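Local coordinates for type II secretion system protein F (Vibrio cholerae, PDB 2VMB) that probably serves in the inner membrane complex of the type II secretion system, which exports proteases and toxins such as cholera toxin from the periplasm, at residues A[12-17]-A[101-106]. Numbering follows the deposited sequence.
Sequences PDLALI and DYAENR. With CA (calcium ion), chain C.
A15 and A103 meet where helix 11-26, the first of this all-helical, probably cytoplasmic piece of a longer membrane protein, packs nearly antiparallel against the last, helix 92-121, in a worked example of close helix packing through alanines. The axes of the two short segments approach to 8.2 Å, with 156° between their N-to-C directions. Followed along the last helix, the contact is prefaced by D101, which faces a different task: both its carboxylate oxygens bind the calcium ion, OD1 at 2.7 Å, beside E97 and a water. Two residues on, A103 is the centre of the interface. Its CB lies over the backbone of the first helix, 3.7 Å from A15 CA. A15 CB returns the approach, 3.7 Å from A103 O. The methyls themselves, A15 CB and A103 CB, are 4.2 Å apart, and A103 CB also meets L14 CG at 4.4 Å. E104 flanks this pair with its aliphatic part, CG lying 4.3 Å from A15 CB. In one of its two conformers its carboxylate forms a salt bridge with R19, further along helix 11-26, and R19 also hydrogen-bonds D101. R106 closes the interface on L14. Its extended chain, with CG anti to the backbone N (chi1 177°), crosses the leucine at about a right angle and brings NH1 within 3.3 Å of L14 CD2, the methyl meeting the guanidinium obliquely. Within these segments the chemistry is therefore apolar and steric: the small alanine methyls, with L14 beside them, permit the close spacing, while R19 joins helix 11-26 to the calcium ligand D101 and, in one conformer, to E104.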
loop_
_atom_site.group_PDB
_atom_site.type_symbol
_atom_site.label_atom_id
_atom_site.label_comp_id
_atom_site.label_asym_id
_atom_site.label_seq_id
_atom_site.Cartn_x
_atom_site.Cartn_y
_atom_site.Cartn_z
ATOM N N PRO A 12 5.595 -4.088 8.078
ATOM C CA PRO A 12 4.254 -4.272 8.674
ATOM C C PRO A 12 3.255 -3.154 8.319
ATOM O O PRO A 12 2.063 -3.426 8.172
ATOM C CB PRO A 12 4.534 -4.300 10.189
ATOM C CG PRO A 12 6.006 -4.590 10.309
ATOM C CD PRO A 12 6.613 -3.892 9.121
ATOM N N ASP A 13 3.736 -1.920 8.160
ATOM C CA ASP A 13 2.860 -0.789 7.800
ATOM C C ASP A 13 2.246 -0.972 6.405
ATOM O O ASP A 13 1.052 -0.668 6.199
ATOM C CB ASP A 13 3.616 0.553 7.883
ATOM C CG ASP A 13 3.947 0.981 9.329
ATOM O OD1 ASP A 13 3.367 0.452 10.301
ATOM O OD2 ASP A 13 4.813 1.871 9.500
ATOM N N LEU A 14 3.057 -1.444 5.445
ATOM C CA LEU A 14 2.545 -1.710 4.091
ATOM C C LEU A 14 1.570 -2.881 4.131
ATOM O O LEU A 14 0.531 -2.849 3.455
ATOM C CB LEU A 14 3.667 -1.992 3.091
ATOM C CG LEU A 14 3.237 -2.302 1.649
ATOM C CD1 LEU A 14 2.463 -1.116 1.022
ATOM C CD2 LEU A 14 4.480 -2.677 0.811
ATOM N N ALA A 15 1.903 -3.900 4.924
ATOM C CA ALA A 15 1.037 -5.088 5.059
ATOM C C ALA A 15 -0.349 -4.709 5.595
ATOM O O ALA A 15 -1.365 -5.145 5.052
ATOM C CB ALA A 15 1.689 -6.191 5.944
ATOM N N LEU A 16 -0.385 -3.862 6.618
ATOM C CA LEU A 16 -1.655 -3.396 7.174
ATOM C C LEU A 16 -2.532 -2.614 6.181
ATOM O O LEU A 16 -3.692 -2.972 5.998
ATOM C CB LEU A 16 -1.441 -2.557 8.450
ATOM C CG LEU A 16 -2.691 -2.085 9.190
ATOM C CD1 LEU A 16 -3.556 -3.274 9.553
ATOM C CD2 LEU A 16 -2.306 -1.245 10.456
ATOM N N ILE A 17 -2.002 -1.553 5.570
ATOM C CA ILE A 17 -2.810 -0.748 4.638
ATOM C C ILE A 17 -3.251 -1.530 3.373
ATOM O O ILE A 17 -4.367 -1.284 2.856
ATOM C CB ILE A 17 -2.164 0.631 4.265
ATOM C CG1 ILE A 17 -0.862 0.489 3.457
ATOM C CG2 ILE A 17 -1.937 1.499 5.542
ATOM C CD1 ILE A 17 -0.230 1.879 2.985
ATOM N N ASP A 101 -1.729 -10.460 0.336
ATOM C CA ASP A 101 -1.073 -11.718 0.710
ATOM C C ASP A 101 0.438 -11.602 0.553
ATOM O O ASP A 101 1.213 -12.040 1.429
ATOM C CB ASP A 101 -1.581 -12.889 -0.124
ATOM C CG ASP A 101 -2.983 -13.292 0.246
ATOM O OD1 ASP A 101 -3.445 -12.920 1.341
ATOM O OD2 ASP A 101 -3.639 -13.992 -0.548
ATOM N N TYR A 102 0.833 -10.990 -0.560
ATOM C CA TYR A 102 2.231 -10.689 -0.825
ATOM C C TYR A 102 2.870 -9.827 0.272
ATOM O O TYR A 102 3.968 -10.148 0.749
ATOM C CB TYR A 102 2.378 -9.999 -2.185
ATOM C CG TYR A 102 3.767 -9.477 -2.434
ATOM C CD1 TYR A 102 4.759 -10.312 -2.913
ATOM C CD2 TYR A 102 4.100 -8.147 -2.155
ATOM C CE1 TYR A 102 6.038 -9.847 -3.135
ATOM C CE2 TYR A 102 5.391 -7.670 -2.369
ATOM C CZ TYR A 102 6.353 -8.528 -2.857
ATOM O OH TYR A 102 7.639 -8.082 -3.100
ATOM N N ALA A 103 2.204 -8.733 0.650
ATOM C CA ALA A 103 2.758 -7.786 1.641
ATOM C C ALA A 103 2.905 -8.465 3.029
ATOM O O ALA A 103 3.881 -8.215 3.742
ATOM C CB ALA A 103 1.905 -6.500 1.729
ATOM N N GLU A 104 1.941 -9.325 3.365
ATOM C CA GLU A 104 1.960 -10.085 4.623
ATOM C C GLU A 104 3.110 -11.105 4.628
ATOM O O GLU A 104 3.816 -11.224 5.627
ATOM C CB GLU A 104 0.604 -10.765 4.904
ATOM C CG GLU A 104 -0.297 -10.010 5.915
ATOM C CD GLU A 104 -1.785 -10.384 5.818
ATOM O OE1 GLU A 104 -2.094 -11.546 5.484
ATOM O OE2 GLU A 104 -2.650 -9.525 6.082
ATOM N N ASN A 105 3.307 -11.814 3.513
ATOM C CA ASN A 105 4.437 -12.758 3.396
ATOM C C ASN A 105 5.804 -12.050 3.441
ATOM O O ASN A 105 6.728 -12.546 4.091
ATOM C CB ASN A 105 4.281 -13.643 2.156
ATOM C CG ASN A 105 3.233 -14.756 2.349
ATOM O OD1 ASN A 105 2.469 -15.086 1.426
ATOM N ND2 ASN A 105 3.207 -15.348 3.543
ATOM N N ARG A 106 5.905 -10.877 2.799
ATOM C CA ARG A 106 7.085 -10.022 2.865
ATOM C C ARG A 106 7.389 -9.569 4.304
ATOM O O ARG A 106 8.548 -9.602 4.715
ATOM C CB ARG A 106 6.921 -8.774 1.980
ATOM C CG ARG A 106 8.059 -7.782 2.039
ATOM C CD ARG A 106 7.998 -6.836 0.833
ATOM N NE ARG A 106 8.792 -5.608 0.939
ATOM C CZ ARG A 106 8.349 -4.435 1.415
ATOM N NH1 ARG A 106 7.119 -4.317 1.916
ATOM N NH2 ARG A 106 9.157 -3.380 1.430
HETATM CA CA CA C . -5.731 -14.211 0.704
HETATM O O HOH W 1 -6.284 -15.190 -1.430
#